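Local coordinates for protein pectate lyase (Paenibacillus sp. 0602, PDB 5GT5) that cleaves polygalacturonate, and probably partly methylated pectin, by beta-elimination within the chain, probably with calcium as cofactor, at residues I54-L60 against S110-A115; L60-I65 against Q88-I94. The protein carries 1 engineered substitution. All coordinates share one frame; numbering follows the deposited sequence.

In the fold
Both contacts lie at the early end of the right-handed parallel beta-helix of polysaccharide lyase family 1, their centres about 11 Å apart and on the same side of the chain's centre. Along the sequence, L60-I65 follows directly on I54-L60, and Q88-I94 comes before S110-A115, so interaction 2 falls within the span bracketed by interaction 1. Interaction 1 pairs strand 58-59 with strand 111-113; interaction 2 packs the loop after strand 58-59 against the junction between helix 84-89 and strand 92-97. L60 belongs to both, and a bond from H114 to E64 ties that loop to the turn between strands 111-113 and 115-120. Together the contacts fasten the loop onto the stacked coils.

Interaction 1. Residues I54-L60 against S110-A115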
loop_
_atom_site.group_PDB
_atom_site.type_symbol
_atom_site.label_atom_id
_atom_site.label_comp_id
_atom_site.label_asym_id
_atom_site.label_seq_id
_atom_site.Cartn_x
_atom_site.Cartn_y
_atom_site.Cartn_z
ATOM N N ILE A 54 -4.091 9.381 23.474
ATOM C CA ILE A 54 -4.632 8.768 24.682
ATOM C C ILE A 54 -3.998 9.495 25.871
ATOM O O ILE A 54 -2.780 9.583 25.962
ATOM C CB ILE A 54 -4.242 7.278 24.731
ATOM C CG1 ILE A 54 -4.675 6.585 23.433
ATOM C CG2 ILE A 54 -4.790 6.580 25.987
ATOM C CD1 ILE A 54 -6.148 6.603 23.238
ATOM N N MET A 55 -4.813 10.047 26.762
ATOM C CA MET A 55 -4.313 10.962 27.785
ATOM C C MET A 55 -4.023 10.279 29.117
ATOM O O MET A 55 -3.296 10.831 29.957
ATOM C CB MET A 55 -5.345 12.091 28.015
ATOM C CG MET A 55 -5.709 12.884 26.740
ATOM S SD MET A 55 -4.280 13.593 25.947
ATOM C CE MET A 55 -3.854 14.866 27.165
ATOM N N ASN A 56 -4.617 9.115 29.320
ATOM C CA ASN A 56 -4.495 8.395 30.589
ATOM C C ASN A 56 -4.816 6.930 30.344
ATOM O O ASN A 56 -5.258 6.575 29.246
ATOM C CB ASN A 56 -5.432 9.004 31.649
ATOM C CG ASN A 56 -6.835 9.306 31.107
ATOM O OD1 ASN A 56 -7.172 10.468 30.906
ATOM N ND2 ASN A 56 -7.652 8.275 30.871
ATOM N N ASP A 57 -4.600 6.072 31.335
ATOM C CA ASP A 57 -5.008 4.682 31.201
ATOM C C ASP A 57 -6.491 4.591 30.857
ATOM O O ASP A 57 -7.305 5.390 31.353
ATOM C CB ASP A 57 -4.776 3.876 32.493
ATOM C CG ASP A 57 -3.314 3.771 32.900
ATOM O OD1 ASP A 57 -2.419 4.123 32.110
ATOM O OD2 ASP A 57 -3.060 3.335 34.061
ATOM N N LEU A 58 -6.832 3.615 30.023
ATOM C CA LEU A 58 -8.220 3.381 29.639
ATOM C C LEU A 58 -8.686 1.992 30.016
ATOM O O LEU A 58 -8.029 0.970 29.695
ATOM C CB LEU A 58 -8.428 3.594 28.134
ATOM C CG LEU A 58 -8.163 5.001 27.578
ATOM C CD1 LEU A 58 -8.355 4.986 26.079
ATOM C CD2 LEU A 58 -9.115 6.007 28.235
ATOM N N ASN A 59 -9.814 1.932 30.717
ATOM C CA ASN A 59 -10.436 0.673 31.118
ATOM C C ASN A 59 -11.621 0.454 30.221
ATOM O O ASN A 59 -12.673 1.097 30.374
ATOM C CB ASN A 59 -10.854 0.793 32.583
ATOM C CG ASN A 59 -9.665 0.937 33.470
ATOM O OD1 ASN A 59 -8.792 0.087 33.446
ATOM N ND2 ASN A 59 -9.574 2.045 34.197
ATOM N N LEU A 60 -11.441 -0.423 29.236
ATOM C CA LEU A 60 -12.315 -0.440 28.070
ATOM C C LEU A 60 -13.227 -1.671 27.969
ATOM O O LEU A 60 -13.760 -1.987 26.908
ATOM C CB LEU A 60 -11.465 -0.274 26.790
ATOM C CG LEU A 60 -10.629 0.998 26.719
ATOM C CD1 LEU A 60 -9.776 0.993 25.456
ATOM C CD2 LEU A 60 -11.540 2.242 26.762
ATOM N N SER A 110 0.467 5.296 28.508
ATOM C CA SER A 110 -0.835 4.908 29.033
ATOM C C SER A 110 -1.190 3.474 28.651
ATOM O O SER A 110 -0.757 2.955 27.613
ATOM C CB SER A 110 -1.926 5.835 28.492
ATOM O OG SER A 110 -1.773 7.165 29.022
ATOM N N LYS A 111 -2.001 2.850 29.493
ATOM C CA LYS A 111 -2.430 1.456 29.336
ATOM C C LYS A 111 -3.799 1.345 28.688
ATOM O O LYS A 111 -4.709 2.151 28.966
ATOM C CB LYS A 111 -2.470 0.743 30.693
ATOM C CG LYS A 111 -1.117 0.628 31.365
ATOM C CD LYS A 111 -1.257 -0.012 32.736
ATOM C CE LYS A 111 0.067 0.023 33.470
ATOM N NZ LYS A 111 0.018 -0.814 34.697
ATOM N N ILE A 112 -3.947 0.352 27.825
ATOM C CA ILE A 112 -5.212 -0.028 27.201
ATOM C C ILE A 112 -5.598 -1.373 27.797
ATOM O O ILE A 112 -4.896 -2.367 27.559
ATOM C CB ILE A 112 -5.045 -0.203 25.677
ATOM C CG1 ILE A 112 -4.524 1.098 25.032
ATOM C CG2 ILE A 112 -6.350 -0.649 25.008
ATOM C CD1 ILE A 112 -5.452 2.255 25.192
ATOM N N LYS A 113 -6.679 -1.420 28.575
ATOM C CA LYS A 113 -7.067 -2.621 29.333
ATOM C C LYS A 113 -8.445 -3.120 28.954
ATOM O O LYS A 113 -9.353 -2.325 28.694
ATOM C CB LYS A 113 -7.032 -2.333 30.836
ATOM C CG LYS A 113 -5.647 -2.047 31.381
ATOM C CD LYS A 113 -5.665 -2.035 32.933
ATOM C CE LYS A 113 -5.963 -0.659 33.455
ATOM N NZ LYS A 113 -6.540 -0.671 34.860
ATOM N N HIS A 114 -8.585 -4.448 28.907
ATOM C CA HIS A 114 -9.884 -5.122 28.772
ATOM C C HIS A 114 -10.461 -4.988 27.399
ATOM O O HIS A 114 -11.676 -5.097 27.218
ATOM C CB HIS A 114 -10.897 -4.678 29.850
ATOM C CG HIS A 114 -10.278 -4.590 31.206
ATOM N ND1 HIS A 114 -10.637 -3.634 32.137
ATOM C CD2 HIS A 114 -9.244 -5.281 31.737
ATOM C CE1 HIS A 114 -9.872 -3.780 33.213
ATOM N NE2 HIS A 114 -9.030 -4.778 32.999
ATOM N N ALA A 115 -9.594 -4.772 26.410
ATOM C CA ALA A 115 -10.073 -4.649 25.019
ATOM C C ALA A 115 -9.088 -5.124 23.983
ATOM O O ALA A 115 -7.885 -4.876 24.088
ATOM C CB ALA A 115 -10.537 -3.225 24.673
HETATM O O HOH W 1 -4.552 1.367 35.184
HETATM O O HOH W 2 -1.381 7.269 31.881
HETATM O O HOH W 3 -7.218 2.581 35.833
#
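D57 lies alongside K111, its carboxylate over the first carbons of the lysine chain. D57 OD1 accepts from K111 N at 2.9 Å, met from above the carboxylate plane, while D57 OD2 accepts a hydrogen bond from a water, to which K113 NZ donates weakly. Next to it S110, small enough to fit against the backbone, lays OG 3.3 Å from N56 C. From here the strands run parallel: L58 N donates to K111 O almost straight (173°), L58 O accepts from K113 N, and L60 N reaches K113 O. This is the in-register stacking of successive coils in the parallel beta-helix of pectate lyases, with L58 stacked on I112 and N59 on K113. Inward, L58 CD1 meets I112 CD1 at 4.1 Å and L60 CD1 meets I112 CG2 at 3.8 Å, branched aliphatic groups suited to a buried core that helix 36-43 also borders through L60. On the other face N59 and K113 point the same way; the lysine chain bends at chi3 (-89°), bringing NZ within 2.8 Å of N59 OD1 in a weak bond. K113 CB also covers one face of the H114 ring, whose nitrogens bond E134 and E64.

Interaction 2. Residues L60-I65 against Q88-I94; sequences LGWNEI and QTGVSKI
S92 OG donates to L60 O at 2.7 Å, in the carbonyl plane, a side-chain bond that ties the loop to the start of strand 92-97. Its torsion sets OG opposite the serine's own carbonyl carbon (chi1 -63°), which also carries it to the edge of the W62 indole, 3.7 Å from W62 CE3 and near the ring plane. The second polar link is made by backbone: N63 N donates to T89 O at 2.9 Å, bent to 133° and arriving from above the carbonyl plane. T89 O, near the end of helix 84-89, thus finds a donor in the loop.

Within the loop, E64 extends beyond CG and bends the chain back on itself: its OE2 accepts from G61 N through the anti lone pair. Meanwhile G61 O accepts from both E64 N and I65 N, which closes the turn.

Close backbone packing depends on two glycines. A loop leaving one coil of the parallel beta-helix is here packed against a helix-to-strand junction, and the backbones sit so close at G61 and G90 that there is no room for a beta carbon. G61 CA comes within 3.2 Å of G90 O in a CA-H...O contact. G90, ending helix 84-89 with positive phi (71°), also suits glycine by its conformation.

Apolar contact is slighter. L60 CD1 meets I94 CD1 at 3.8 Å, the two side chains crossing at about a right angle. Separately, T89 packs CB and CG2 in van der Waals contact alongside the E64 carboxylate, CG2 being 3.4 Å from E64 OE1.

With G61 N and H114 ND1 both on OE2, the E64 carboxylate is gripped twice, which probably favours its charged form and fixes the loop against the H114 turn.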
loop_
_atom_site.group_PDB
_atom_site.type_symbol
_atom_site.label_atom_id
_atom_site.label_comp_id
_atom_site.label_asym_id
_atom_site.label_seq_id
_atom_site.Cartn_x
_atom_site.Cartn_y
_atom_site.Cartn_z
ATOM N N LEU A 60 -11.441 -0.423 29.236
ATOM C CA LEU A 60 -12.315 -0.440 28.070
ATOM C C LEU A 60 -13.227 -1.671 27.969
ATOM O O LEU A 60 -13.760 -1.987 26.908
ATOM C CB LEU A 60 -11.465 -0.274 26.790
ATOM C CG LEU A 60 -10.629 0.998 26.719
ATOM C CD1 LEU A 60 -9.776 0.993 25.456
ATOM C CD2 LEU A 60 -11.540 2.242 26.762
ATOM N N GLY A 61 -13.420 -2.373 29.084
ATOM C CA GLY A 61 -14.321 -3.520 29.066
ATOM C C GLY A 61 -15.770 -3.146 28.813
ATOM O O GLY A 61 -16.223 -2.071 29.228
ATOM N N TRP A 62 -16.498 -4.038 28.149
ATOM C CA TRP A 62 -17.862 -3.742 27.693
ATOM C C TRP A 62 -18.810 -3.360 28.835
ATOM O O TRP A 62 -19.687 -2.521 28.632
ATOM C CB TRP A 62 -18.399 -4.936 26.922
ATOM C CG TRP A 62 -19.707 -4.716 26.280
ATOM C CD1 TRP A 62 -20.901 -5.226 26.686
ATOM C CD2 TRP A 62 -19.966 -3.948 25.106
ATOM N NE1 TRP A 62 -21.897 -4.830 25.816
ATOM C CE2 TRP A 62 -21.340 -4.036 24.843
ATOM C CE3 TRP A 62 -19.162 -3.182 24.242
ATOM C CZ2 TRP A 62 -21.938 -3.388 23.758
ATOM C CZ3 TRP A 62 -19.752 -2.556 23.169
ATOM C CH2 TRP A 62 -21.127 -2.663 22.933
ATOM N N ASN A 63 -18.628 -3.945 30.023
ATOM C CA ASN A 63 -19.479 -3.615 31.180
ATOM C C ASN A 63 -19.048 -2.415 32.017
ATOM O O ASN A 63 -19.790 -1.994 32.911
ATOM C CB ASN A 63 -19.601 -4.827 32.115
ATOM C CG ASN A 63 -20.137 -6.041 31.417
ATOM O OD1 ASN A 63 -20.973 -5.935 30.512
ATOM N ND2 ASN A 63 -19.670 -7.219 31.831
ATOM N N GLU A 64 -17.869 -1.858 31.775
ATOM C CA GLU A 64 -17.406 -0.736 32.568
ATOM C C GLU A 64 -17.414 0.589 31.837
ATOM O O GLU A 64 -17.262 1.646 32.458
ATOM C CB GLU A 64 -16.007 -0.999 33.147
ATOM C CG GLU A 64 -14.940 -1.227 32.071
ATOM C CD GLU A 64 -13.576 -1.564 32.630
ATOM O OE1 GLU A 64 -13.351 -1.451 33.865
ATOM O OE2 GLU A 64 -12.703 -1.957 31.787
ATOM N N ILE A 65 -17.512 0.542 30.519
ATOM C CA ILE A 65 -17.498 1.773 29.734
ATOM C C ILE A 65 -18.843 2.477 29.787
ATOM O O ILE A 65 -19.862 1.853 30.091
ATOM C CB ILE A 65 -17.058 1.519 28.267
ATOM C CG1 ILE A 65 -18.058 0.609 27.552
ATOM C CG2 ILE A 65 -15.638 0.955 28.279
ATOM C CD1 ILE A 65 -17.707 0.229 26.077
ATOM N N GLN A 88 -16.391 -9.020 35.787
ATOM C CA GLN A 88 -17.015 -7.747 36.138
ATOM C C GLN A 88 -16.891 -6.713 35.036
ATOM O O GLN A 88 -17.879 -6.089 34.664
ATOM C CB GLN A 88 -16.406 -7.198 37.419
ATOM C CG GLN A 88 -16.617 -8.087 38.635
ATOM C CD GLN A 88 -15.856 -7.569 39.847
ATOM O OE1 GLN A 88 -16.004 -6.403 40.232
ATOM N NE2 GLN A 88 -15.029 -8.425 40.448
ATOM N N THR A 89 -15.675 -6.514 34.528
ATOM C CA THR A 89 -15.451 -5.441 33.566
ATOM C C THR A 89 -15.984 -5.711 32.168
ATOM O O THR A 89 -16.286 -4.761 31.428
ATOM C CB THR A 89 -13.968 -5.113 33.417
ATOM O OG1 THR A 89 -13.282 -6.260 32.882
ATOM C CG2 THR A 89 -13.369 -4.744 34.733
ATOM N N GLY A 90 -16.066 -6.986 31.799
ATOM C CA GLY A 90 -16.317 -7.386 30.432
ATOM C C GLY A 90 -15.081 -7.100 29.598
ATOM O O GLY A 90 -14.064 -6.588 30.087
ATOM N N VAL A 91 -15.191 -7.427 28.322
ATOM C CA VAL A 91 -14.097 -7.269 27.360
ATOM C C VAL A 91 -14.723 -6.756 26.065
ATOM O O VAL A 91 -15.741 -7.268 25.608
ATOM C CB VAL A 91 -13.371 -8.620 27.124
ATOM C CG1 VAL A 91 -12.333 -8.503 26.033
ATOM C CG2 VAL A 91 -12.717 -9.119 28.423
ATOM N N SER A 92 -14.115 -5.734 25.486
ATOM C CA SER A 92 -14.594 -5.168 24.223
ATOM C C SER A 92 -13.684 -5.528 23.071
ATOM O O SER A 92 -12.521 -5.936 23.265
ATOM C CB SER A 92 -14.645 -3.643 24.311
ATOM O OG SER A 92 -15.570 -3.212 25.317
ATOM N N LYS A 93 -14.229 -5.411 21.866
ATOM C CA LYS A 93 -13.437 -5.428 20.642
ATOM C C LYS A 93 -13.644 -4.091 19.954
ATOM O O LYS A 93 -14.778 -3.692 19.697
ATOM C CB LYS A 93 -13.867 -6.553 19.705
ATOM C CG LYS A 93 -12.995 -6.596 18.468
ATOM C CD LYS A 93 -13.452 -7.646 17.467
ATOM C CE LYS A 93 -12.947 -9.001 17.873
ATOM N NZ LYS A 93 -13.295 -10.032 16.836
ATOM N N ILE A 94 -12.542 -3.391 19.680
ATOM C CA ILE A 94 -12.595 -2.062 19.067
ATOM C C ILE A 94 -12.057 -2.179 17.663
ATOM O O ILE A 94 -10.898 -2.563 17.465
ATOM C CB ILE A 94 -11.766 -1.060 19.865
ATOM C CG1 ILE A 94 -12.247 -0.994 21.333
ATOM C CG2 ILE A 94 -11.849 0.286 19.186
ATOM C CD1 ILE A 94 -11.278 -0.366 22.289
#